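Local coordinates for regulator of G-protein signaling 16 (Mus musculus, PDB 3C7L) that speeds GTP hydrolysis by G protein alpha subunits through its RGS domain, driving them into the inactive GDP-bound form and so inhibiting receptor signalling, at residues E20-L25 with A33-F38; E49-C54 with K114-M119; H71-E76 with S106-A111. All blocks are in the same frame, centred on the assembly; numbering follows the deposited sequence.

Contact 1 (E20-L25 with A33-F38); sequences ESFDLL and AAFHAF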
loop_
_atom_site.group_PDB
_atom_site.type_symbol
_atom_site.label_atom_id
_atom_site.label_comp_id
_atom_site.label_asym_id
_atom_site.label_seq_id
_atom_site.Cartn_x
_atom_site.Cartn_y
_atom_site.Cartn_z
ATOM N N GLU A 20 -0.079 17.472 -6.069
ATOM C CA GLU A 20 -0.882 18.226 -5.111
ATOM C C GLU A 20 -1.323 17.289 -3.987
ATOM O O GLU A 20 -1.532 17.720 -2.852
ATOM C CB GLU A 20 -2.138 18.807 -5.763
ATOM C CG GLU A 20 -1.914 19.912 -6.768
ATOM C CD GLU A 20 -3.231 20.488 -7.260
ATOM O OE1 GLU A 20 -4.159 19.696 -7.518
ATOM O OE2 GLU A 20 -3.337 21.727 -7.399
ATOM N N SER A 21 -1.467 16.007 -4.314
ATOM C CA SER A 21 -1.910 15.015 -3.340
ATOM C C SER A 21 -1.515 13.592 -3.699
ATOM O O SER A 21 -1.758 13.138 -4.813
ATOM C CB SER A 21 -3.432 15.075 -3.199
ATOM O OG SER A 21 -3.913 13.968 -2.456
ATOM N N PHE A 22 -0.925 12.883 -2.744
ATOM C CA PHE A 22 -0.528 11.499 -2.969
ATOM C C PHE A 22 -1.780 10.666 -3.285
ATOM O O PHE A 22 -1.728 9.694 -4.045
ATOM C CB PHE A 22 0.192 10.967 -1.724
ATOM C CG PHE A 22 0.827 9.615 -1.911
ATOM C CD1 PHE A 22 1.432 9.271 -3.118
ATOM C CD2 PHE A 22 0.842 8.692 -0.873
ATOM C CE1 PHE A 22 2.042 8.026 -3.288
ATOM C CE2 PHE A 22 1.449 7.443 -1.032
ATOM C CZ PHE A 22 2.049 7.110 -2.241
ATOM N N ASP A 23 -2.913 11.068 -2.718
ATOM C CA ASP A 23 -4.168 10.368 -2.956
ATOM C C ASP A 23 -4.623 10.496 -4.410
ATOM O O ASP A 23 -5.221 9.567 -4.960
ATOM C CB ASP A 23 -5.245 10.897 -2.007
ATOM C CG ASP A 23 -4.934 10.587 -0.557
ATOM O OD1 ASP A 23 -5.055 9.410 -0.161
ATOM O OD2 ASP A 23 -4.546 11.513 0.184
ATOM N N LEU A 24 -4.342 11.636 -5.033
ATOM C CA LEU A 24 -4.722 11.830 -6.428
ATOM C C LEU A 24 -3.818 10.981 -7.321
ATOM O O LEU A 24 -4.266 10.424 -8.320
ATOM C CB LEU A 24 -4.626 13.308 -6.823
ATOM C CG LEU A 24 -5.672 14.241 -6.207
ATOM C CD1 LEU A 24 -5.557 15.627 -6.840
ATOM C CD2 LEU A 24 -7.058 13.674 -6.422
ATOM N N LEU A 25 -2.541 10.885 -6.964
ATOM C CA LEU A 25 -1.619 10.064 -7.738
ATOM C C LEU A 25 -2.090 8.604 -7.709
ATOM O O LEU A 25 -2.121 7.929 -8.738
ATOM C CB LEU A 25 -0.203 10.150 -7.160
ATOM C CG LEU A 25 0.849 9.210 -7.767
ATOM C CD1 LEU A 25 1.046 9.527 -9.239
ATOM C CD2 LEU A 25 2.168 9.363 -7.021
ATOM N N ALA A 33 0.786 3.422 -12.540
ATOM C CA ALA A 33 1.677 2.621 -13.380
ATOM C C ALA A 33 3.099 3.165 -13.350
ATOM O O ALA A 33 4.061 2.408 -13.224
ATOM C CB ALA A 33 1.162 2.585 -14.821
ATOM N N ALA A 34 3.230 4.483 -13.462
ATOM C CA ALA A 34 4.544 5.115 -13.449
ATOM C C ALA A 34 5.223 4.954 -12.090
ATOM O O ALA A 34 6.414 4.631 -12.009
ATOM C CB ALA A 34 4.412 6.595 -13.791
ATOM N N PHE A 35 4.460 5.179 -11.025
ATOM C CA PHE A 35 5.006 5.068 -9.680
ATOM C C PHE A 35 5.368 3.616 -9.350
ATOM O O PHE A 35 6.364 3.367 -8.682
ATOM C CB PHE A 35 4.013 5.628 -8.648
ATOM C CG PHE A 35 4.582 5.753 -7.256
ATOM C CD1 PHE A 35 5.839 6.316 -7.051
ATOM C CD2 PHE A 35 3.853 5.327 -6.148
ATOM C CE1 PHE A 35 6.366 6.452 -5.757
ATOM C CE2 PHE A 35 4.364 5.457 -4.851
ATOM C CZ PHE A 35 5.622 6.021 -4.654
ATOM N N HIS A 36 4.569 2.664 -9.823
ATOM C CA HIS A 36 4.846 1.255 -9.557
ATOM C C HIS A 36 6.194 0.872 -10.165
ATOM O O HIS A 36 7.011 0.217 -9.522
ATOM C CB HIS A 36 3.728 0.364 -10.125
ATOM C CG HIS A 36 3.860 -1.084 -9.756
ATOM N ND1 HIS A 36 4.571 -1.986 -10.517
ATOM C CD2 HIS A 36 3.414 -1.773 -8.680
ATOM C CE1 HIS A 36 4.560 -3.168 -9.925
ATOM N NE2 HIS A 36 3.865 -3.066 -8.808
ATOM N N ALA A 37 6.428 1.303 -11.400
ATOM C CA ALA A 37 7.682 1.003 -12.081
ATOM C C ALA A 37 8.861 1.645 -11.359
ATOM O O ALA A 37 9.926 1.035 -11.235
ATOM C CB ALA A 37 7.620 1.485 -13.517
ATOM N N PHE A 38 8.670 2.873 -10.875
ATOM C CA PHE A 38 9.727 3.572 -10.154
ATOM C C PHE A 38 10.091 2.770 -8.904
ATOM O O PHE A 38 11.270 2.555 -8.611
ATOM C CB PHE A 38 9.260 4.978 -9.755
ATOM C CG PHE A 38 10.291 5.771 -8.997
ATOM C CD1 PHE A 38 11.362 6.364 -9.661
ATOM C CD2 PHE A 38 10.196 5.913 -7.613
ATOM C CE1 PHE A 38 12.329 7.093 -8.954
ATOM C CE2 PHE A 38 11.159 6.638 -6.899
ATOM C CZ PHE A 38 12.223 7.227 -7.572
#

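Contact 2 (E49-C54 with K114-M119); sequences EFWLAC and KTRTLM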
loop_
_atom_site.group_PDB
_atom_site.type_symbol
_atom_site.label_atom_id
_atom_site.label_comp_id
_atom_site.label_asym_id
_atom_site.label_seq_id
_atom_site.Cartn_x
_atom_site.Cartn_y
_atom_site.Cartn_z
ATOM N N GLU A 49 1.505 -2.085 -3.738
ATOM C CA GLU A 49 0.600 -3.206 -3.970
ATOM C C GLU A 49 -0.232 -3.480 -2.725
ATOM O O GLU A 49 -1.426 -3.768 -2.811
ATOM C CB GLU A 49 1.403 -4.451 -4.374
ATOM C CG GLU A 49 2.097 -4.261 -5.718
ATOM C CD GLU A 49 3.024 -5.398 -6.105
ATOM O OE1 GLU A 49 3.298 -6.287 -5.266
ATOM O OE2 GLU A 49 3.489 -5.383 -7.263
ATOM N N PHE A 50 0.404 -3.373 -1.565
ATOM C CA PHE A 50 -0.277 -3.594 -0.298
ATOM C C PHE A 50 -1.333 -2.516 -0.060
ATOM O O PHE A 50 -2.458 -2.823 0.334
ATOM C CB PHE A 50 0.738 -3.591 0.850
ATOM C CG PHE A 50 0.113 -3.561 2.216
ATOM C CD1 PHE A 50 -0.777 -4.554 2.612
ATOM C CD2 PHE A 50 0.412 -2.538 3.107
ATOM C CE1 PHE A 50 -1.360 -4.526 3.877
ATOM C CE2 PHE A 50 -0.162 -2.500 4.365
ATOM C CZ PHE A 50 -1.051 -3.497 4.755
ATOM N N TRP A 51 -0.968 -1.258 -0.301
ATOM C CA TRP A 51 -1.899 -0.150 -0.102
ATOM C C TRP A 51 -3.142 -0.359 -0.961
ATOM O O TRP A 51 -4.264 -0.271 -0.472
ATOM C CB TRP A 51 -1.230 1.182 -0.464
ATOM C CG TRP A 51 -2.025 2.401 -0.062
ATOM C CD1 TRP A 51 -1.943 3.079 1.117
ATOM C CD2 TRP A 51 -3.032 3.066 -0.837
ATOM N NE1 TRP A 51 -2.835 4.128 1.128
ATOM C CE2 TRP A 51 -3.517 4.140 -0.060
ATOM C CE3 TRP A 51 -3.574 2.854 -2.115
ATOM C CZ2 TRP A 51 -4.518 5.006 -0.518
ATOM C CZ3 TRP A 51 -4.569 3.718 -2.572
ATOM C CH2 TRP A 51 -5.029 4.779 -1.772
ATOM N N LEU A 52 -2.943 -0.647 -2.240
ATOM C CA LEU A 52 -4.061 -0.875 -3.156
ATOM C C LEU A 52 -4.904 -2.084 -2.737
ATOM O O LEU A 52 -6.123 -2.090 -2.920
ATOM C CB LEU A 52 -3.546 -1.086 -4.580
ATOM C CG LEU A 52 -2.841 0.086 -5.268
ATOM C CD1 LEU A 52 -2.116 -0.429 -6.491
ATOM C CD2 LEU A 52 -3.846 1.158 -5.659
ATOM N N ALA A 53 -4.260 -3.104 -2.181
ATOM C CA ALA A 53 -4.977 -4.301 -1.745
ATOM C C ALA A 53 -5.877 -3.975 -0.560
ATOM O O ALA A 53 -6.955 -4.554 -0.416
ATOM C CB ALA A 53 -3.988 -5.399 -1.368
ATOM N N CYS A 54 -5.432 -3.048 0.285
ATOM C CA CYS A 54 -6.208 -2.632 1.448
ATOM C C CYS A 54 -7.446 -1.863 1.002
ATOM O O CYS A 54 -8.512 -1.986 1.601
ATOM C CB CYS A 54 -5.373 -1.737 2.367
ATOM S SG CYS A 54 -4.065 -2.591 3.272
ATOM N N LYS A 114 1.382 3.122 7.990
ATOM C CA LYS A 114 2.835 3.091 8.108
ATOM C C LYS A 114 3.430 2.916 6.714
ATOM O O LYS A 114 4.412 3.570 6.356
ATOM C CB LYS A 114 3.292 1.925 8.992
ATOM C CG LYS A 114 2.853 1.987 10.441
ATOM C CD LYS A 114 3.451 3.176 11.172
ATOM C CE LYS A 114 3.084 3.149 12.651
ATOM N NZ LYS A 114 3.662 4.310 13.384
ATOM N N THR A 115 2.827 2.028 5.926
ATOM C CA THR A 115 3.298 1.766 4.570
ATOM C C THR A 115 3.096 2.997 3.693
ATOM O O THR A 115 3.928 3.302 2.834
ATOM C CB THR A 115 2.575 0.549 3.962
ATOM O OG1 THR A 115 2.821 -0.599 4.788
ATOM C CG2 THR A 115 3.094 0.261 2.555
ATOM N N ARG A 116 1.999 3.714 3.919
ATOM C CA ARG A 116 1.730 4.932 3.159
ATOM C C ARG A 116 2.854 5.946 3.414
ATOM O O ARG A 116 3.364 6.578 2.484
ATOM C CB ARG A 116 0.401 5.553 3.588
ATOM C CG ARG A 116 0.080 6.832 2.833
ATOM C CD ARG A 116 -1.038 7.641 3.474
ATOM N NE ARG A 116 -1.178 8.928 2.798
ATOM C CZ ARG A 116 -2.163 9.252 1.968
ATOM N NH1 ARG A 116 -3.142 8.394 1.697
ATOM N NH2 ARG A 116 -2.152 10.440 1.378
ATOM N N THR A 117 3.234 6.099 4.681
ATOM C CA THR A 117 4.286 7.039 5.045
ATOM C C THR A 117 5.629 6.617 4.462
ATOM O O THR A 117 6.454 7.458 4.106
ATOM C CB THR A 117 4.396 7.175 6.574
ATOM O OG1 THR A 117 3.170 7.704 7.086
ATOM C CG2 THR A 117 5.537 8.114 6.954
ATOM N N LEU A 118 5.839 5.308 4.359
ATOM C CA LEU A 118 7.073 4.774 3.795
ATOM C C LEU A 118 7.210 5.341 2.375
ATOM O O LEU A 118 8.309 5.643 1.913
ATOM C CB LEU A 118 6.995 3.245 3.755
ATOM C CG LEU A 118 8.193 2.374 4.149
ATOM C CD1 LEU A 118 8.788 2.821 5.479
ATOM C CD2 LEU A 118 7.720 0.928 4.242
ATOM N N MET A 119 6.082 5.492 1.688
ATOM C CA MET A 119 6.085 6.036 0.330
ATOM C C MET A 119 5.997 7.565 0.312
ATOM O O MET A 119 6.864 8.248 -0.235
ATOM C CB MET A 119 4.907 5.468 -0.484
ATOM C CG MET A 119 4.951 3.962 -0.729
ATOM S SD MET A 119 3.556 3.347 -1.732
ATOM C CE MET A 119 2.309 3.131 -0.489
#

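Contact 3 (H71-E76 with S106-A111); sequences HHIFDE and SCFDVA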
loop_
_atom_site.group_PDB
_atom_site.type_symbol
_atom_site.label_atom_id
_atom_site.label_comp_id
_atom_site.label_asym_id
_atom_site.label_seq_id
_atom_site.Cartn_x
_atom_site.Cartn_y
_atom_site.Cartn_z
ATOM N N HIS A 71 -7.016 -12.877 5.246
ATOM C CA HIS A 71 -5.992 -13.893 5.456
ATOM C C HIS A 71 -4.960 -13.891 4.336
ATOM O O HIS A 71 -3.775 -14.100 4.584
ATOM C CB HIS A 71 -6.640 -15.276 5.571
ATOM C CG HIS A 71 -7.280 -15.527 6.899
ATOM N ND1 HIS A 71 -8.409 -16.306 7.050
ATOM C CD2 HIS A 71 -6.944 -15.106 8.142
ATOM C CE1 HIS A 71 -8.741 -16.351 8.328
ATOM N NE2 HIS A 71 -7.869 -15.631 9.012
ATOM N N HIS A 72 -5.409 -13.662 3.105
ATOM C CA HIS A 72 -4.496 -13.617 1.968
ATOM C C HIS A 72 -3.612 -12.375 2.067
ATOM O O HIS A 72 -2.411 -12.443 1.825
ATOM C CB HIS A 72 -5.268 -13.598 0.644
ATOM C CG HIS A 72 -4.423 -13.233 -0.540
ATOM N ND1 HIS A 72 -3.396 -14.031 -0.998
ATOM C CD2 HIS A 72 -4.428 -12.137 -1.335
ATOM C CE1 HIS A 72 -2.804 -13.442 -2.022
ATOM N NE2 HIS A 72 -3.411 -12.290 -2.247
ATOM N N ILE A 73 -4.209 -11.241 2.425
ATOM C CA ILE A 73 -3.453 -9.997 2.560
ATOM C C ILE A 73 -2.412 -10.124 3.673
ATOM O O ILE A 73 -1.262 -9.711 3.515
ATOM C CB ILE A 73 -4.402 -8.807 2.851
ATOM C CG1 ILE A 73 -5.205 -8.479 1.588
ATOM C CG2 ILE A 73 -3.604 -7.590 3.330
ATOM C CD1 ILE A 73 -6.235 -7.364 1.767
ATOM N N PHE A 74 -2.816 -10.713 4.792
ATOM C CA PHE A 74 -1.908 -10.907 5.922
ATOM C C PHE A 74 -0.748 -11.841 5.536
ATOM O O PHE A 74 0.415 -11.551 5.803
ATOM C CB PHE A 74 -2.671 -11.510 7.104
ATOM C CG PHE A 74 -1.839 -11.683 8.340
ATOM C CD1 PHE A 74 -1.635 -10.622 9.212
ATOM C CD2 PHE A 74 -1.241 -12.907 8.622
ATOM C CE1 PHE A 74 -0.847 -10.774 10.350
ATOM C CE2 PHE A 74 -0.451 -13.071 9.757
ATOM C CZ PHE A 74 -0.254 -12.001 10.622
ATOM N N ASP A 75 -1.073 -12.960 4.899
ATOM C CA ASP A 75 -0.059 -13.933 4.498
ATOM C C ASP A 75 0.850 -13.432 3.390
ATOM O O ASP A 75 2.014 -13.814 3.313
ATOM C CB ASP A 75 -0.711 -15.239 4.034
ATOM C CG ASP A 75 -1.380 -15.993 5.166
ATOM O OD1 ASP A 75 -1.100 -15.681 6.345
ATOM O OD2 ASP A 75 -2.178 -16.911 4.868
ATOM N N GLU A 76 0.321 -12.582 2.524
ATOM C CA GLU A 76 1.122 -12.075 1.425
ATOM C C GLU A 76 1.981 -10.861 1.763
ATOM O O GLU A 76 3.116 -10.765 1.301
ATOM C CB GLU A 76 0.225 -11.746 0.222
ATOM C CG GLU A 76 0.959 -11.026 -0.893
ATOM C CD GLU A 76 0.256 -11.119 -2.231
ATOM O OE1 GLU A 76 -0.970 -10.884 -2.291
ATOM O OE2 GLU A 76 0.944 -11.421 -3.229
ATOM N N SER A 106 -11.130 -2.433 10.277
ATOM C CA SER A 106 -9.990 -1.523 10.239
ATOM C C SER A 106 -8.726 -2.312 10.562
ATOM O O SER A 106 -7.706 -1.751 10.947
ATOM C CB SER A 106 -10.187 -0.387 11.248
ATOM O OG SER A 106 -10.236 -0.881 12.574
ATOM N N CYS A 107 -8.824 -3.626 10.383
ATOM C CA CYS A 107 -7.746 -4.570 10.644
ATOM C C CYS A 107 -6.361 -4.113 10.183
ATOM O O CYS A 107 -5.383 -4.201 10.930
ATOM C CB CYS A 107 -8.091 -5.907 9.977
ATOM S SG CYS A 107 -6.842 -7.166 10.161
ATOM N N PHE A 108 -6.288 -3.614 8.956
ATOM C CA PHE A 108 -5.021 -3.180 8.373
ATOM C C PHE A 108 -4.707 -1.682 8.441
ATOM O O PHE A 108 -3.686 -1.244 7.908
ATOM C CB PHE A 108 -4.974 -3.620 6.909
ATOM C CG PHE A 108 -5.137 -5.101 6.713
ATOM C CD1 PHE A 108 -4.134 -5.981 7.097
ATOM C CD2 PHE A 108 -6.293 -5.617 6.130
ATOM C CE1 PHE A 108 -4.278 -7.348 6.900
ATOM C CE2 PHE A 108 -6.444 -6.982 5.929
ATOM C CZ PHE A 108 -5.435 -7.851 6.314
ATOM N N ASP A 109 -5.564 -0.897 9.088
ATOM C CA ASP A 109 -5.357 0.551 9.181
ATOM C C ASP A 109 -3.963 1.027 9.587
ATOM O O ASP A 109 -3.359 1.854 8.896
ATOM C CB ASP A 109 -6.390 1.169 10.125
ATOM C CG ASP A 109 -7.730 1.386 9.457
ATOM O OD1 ASP A 109 -8.056 0.641 8.505
ATOM O OD2 ASP A 109 -8.467 2.295 9.896
ATOM N N VAL A 110 -3.443 0.521 10.697
ATOM C CA VAL A 110 -2.129 0.961 11.140
ATOM C C VAL A 110 -1.044 0.561 10.142
ATOM O O VAL A 110 -0.173 1.366 9.816
ATOM C CB VAL A 110 -1.800 0.407 12.543
ATOM C CG1 VAL A 110 -0.459 0.934 13.010
ATOM C CG2 VAL A 110 -2.885 0.831 13.525
ATOM N N ALA A 111 -1.107 -0.672 9.647
ATOM C CA ALA A 111 -0.128 -1.152 8.674
ATOM C C ALA A 111 -0.177 -0.322 7.393
ATOM O O ALA A 111 0.863 0.066 6.867
ATOM C CB ALA A 111 -0.381 -2.620 8.346
#

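Contact 1 (E20-L25 with A33-F38)
F22 and L25, on the short helix 22-25, face F35 on helix 29-40. The backbones stay well apart: the nearest CA pair, L25 and F35, is 8.5 Å across, so the contact is made by side chains alone. S21 stands at the N-cap of the short helix. Its OG accepts a weak bond from D23 N, bent to 128° at the hydrogen, and its carbonyl oxygen receives L25 N.

The edge of the F22 ring meets F35: CE1 of F22 lies 3.8 Å from CE2 of F35, which sits near the F22 plane. The ring planes are perpendicular and the centroids 5.9 Å apart. The approach to the F35 ring is oblique. In F22, CG is anti to the backbone N (chi1 -171°), which swings the end of the ring nearer to F35 than its CB direction alone would. L25 joins from the same helix. Its CD2 methyl comes 4.3 Å from CG of F35 and also lies at the edge of the F22 ring.

Helix 109-128 packs on both rings: Y124 meets F22 and F127 meets F35. L48 of helix 45-57 also touches F35. The charged end of D23 turns to R116 in a salt bridge. The contact joins two early helices of the all-helical RGS domain. Across the two segments the chemistry is wholly apolar. All three touching residues are buried, so the direct link probably rests on dispersion and exclusion of water, with helix 109-128 packing on both sides.

Contact 2 (E49-C54 with K114-M119)
Helices 45-57 and 109-128 meet here with W51 opposite R116, their CA atoms 7.0 Å apart; the segment axes approach to 10.0 Å and run roughly antiparallel, at 138°.

F50 packs on T115. The hydroxyl OG1 lies 3.5 Å from CD2 of the F50 ring, approaching obliquely, while T115 CB sits at the ring edge. T115 is buried, and its hydroxyl is hydrogen-bonded to A111 O one turn back in its own helix. A chi1 of -59° places OG1 beside the backbone N, and the CG2 methyl also touches F50 CD2, at 3.9 Å. One face of the F50 ring carries C54 SG, 3.3 Å above the plane and toward the rim.

W51 reaches R116 and M119. Its CD1 lies 4.2 Å from R116 CB, so the indole meets the aliphatic root of the arginine. The guanidinium lies obliquely near W51 CZ2, and its NE is in a salt bridge with E120. M119 bends at chi3 (-84°) and brings its CE methyl to 4.0 Å from W51 CB.

The centre of the contact lies about 2 Å from the centre of the chain. I73 and I78 of helix 63-78 pack on F50, and L26 touches W51. N47 and L48, earlier on helix 45-57, touch M119. The antiparallel helix pair thus forms a central part of this all-helical RGS domain.

Contact 3 (H71-E76 with S106-A111)
I73 lays its CG2 methyl over one face of the F108 ring. The methyl is 3.8 Å from the ring centroid and 22° off the ring normal, a CH-pi contact. It is displaced toward the rim, where CG2 comes within 3.5 Å of CZ. I73 CB follows at 3.7 Å from the same CZ. CG2 is anti to the backbone N, and it is the branch that lies over the aromatic face. The other branch only grazes the ring, with CD1 at 4.2 Å from CE2.

The opposite face of F108 is covered from within its own segment. C107 SG sits 4.0 Å above the plane, over the ring centre. The ring is therefore sandwiched between a methyl and a sulfur, which should restrict its tilt. F108 CG stands beside the backbone N (chi1 -57°), and this carries the ring across to the helix. F74 adds a looser touch, its backbone N 4.2 Å from F108 CZ and its CB 4.5 Å from CE1.

The CA atoms of F74 and F108 are 8.7 Å apart. F108 lies in a type I beta turn from S106 to D109, closed by a bond from D109 N to S106 O. This turn leads into helix 109-128.

Helix 45-57 flanks the contact: F57 meets the F108 ring edge-to-face, and C54 packs on F108. T96 of helix 90-101 touches F108 as well, and L100 of that helix lies on F74. The F108 side chain thus joins the turn before helix 109-128 to helices 45-57, 63-78 and 90-101 of the RGS domain.

How the contacts relate
From the N terminus, contact 1 closes first, a short loop of seven residues between 20-25 and 33-38. Helix 29-40 then leads to helix 45-57, where contact 2 opens. It closes only at 114-119, after 59 intervening residues. Contact 3 is nested inside that loop, joining 71-76 to 106-111. Contacts 1 and 2 touch through a probable H36-E49 hydrogen bond, the D23-R116 salt bridge and packing of F22 and F35 on M119. Contacts 2 and 3 touch where F50 meets I73. Contacts 1 and 3 do not touch and lie on opposite sides of the chain's centre. Helix 109-128 serves contacts 2 and 3 and borders contact 1, so it links the regions on both sides of that centre.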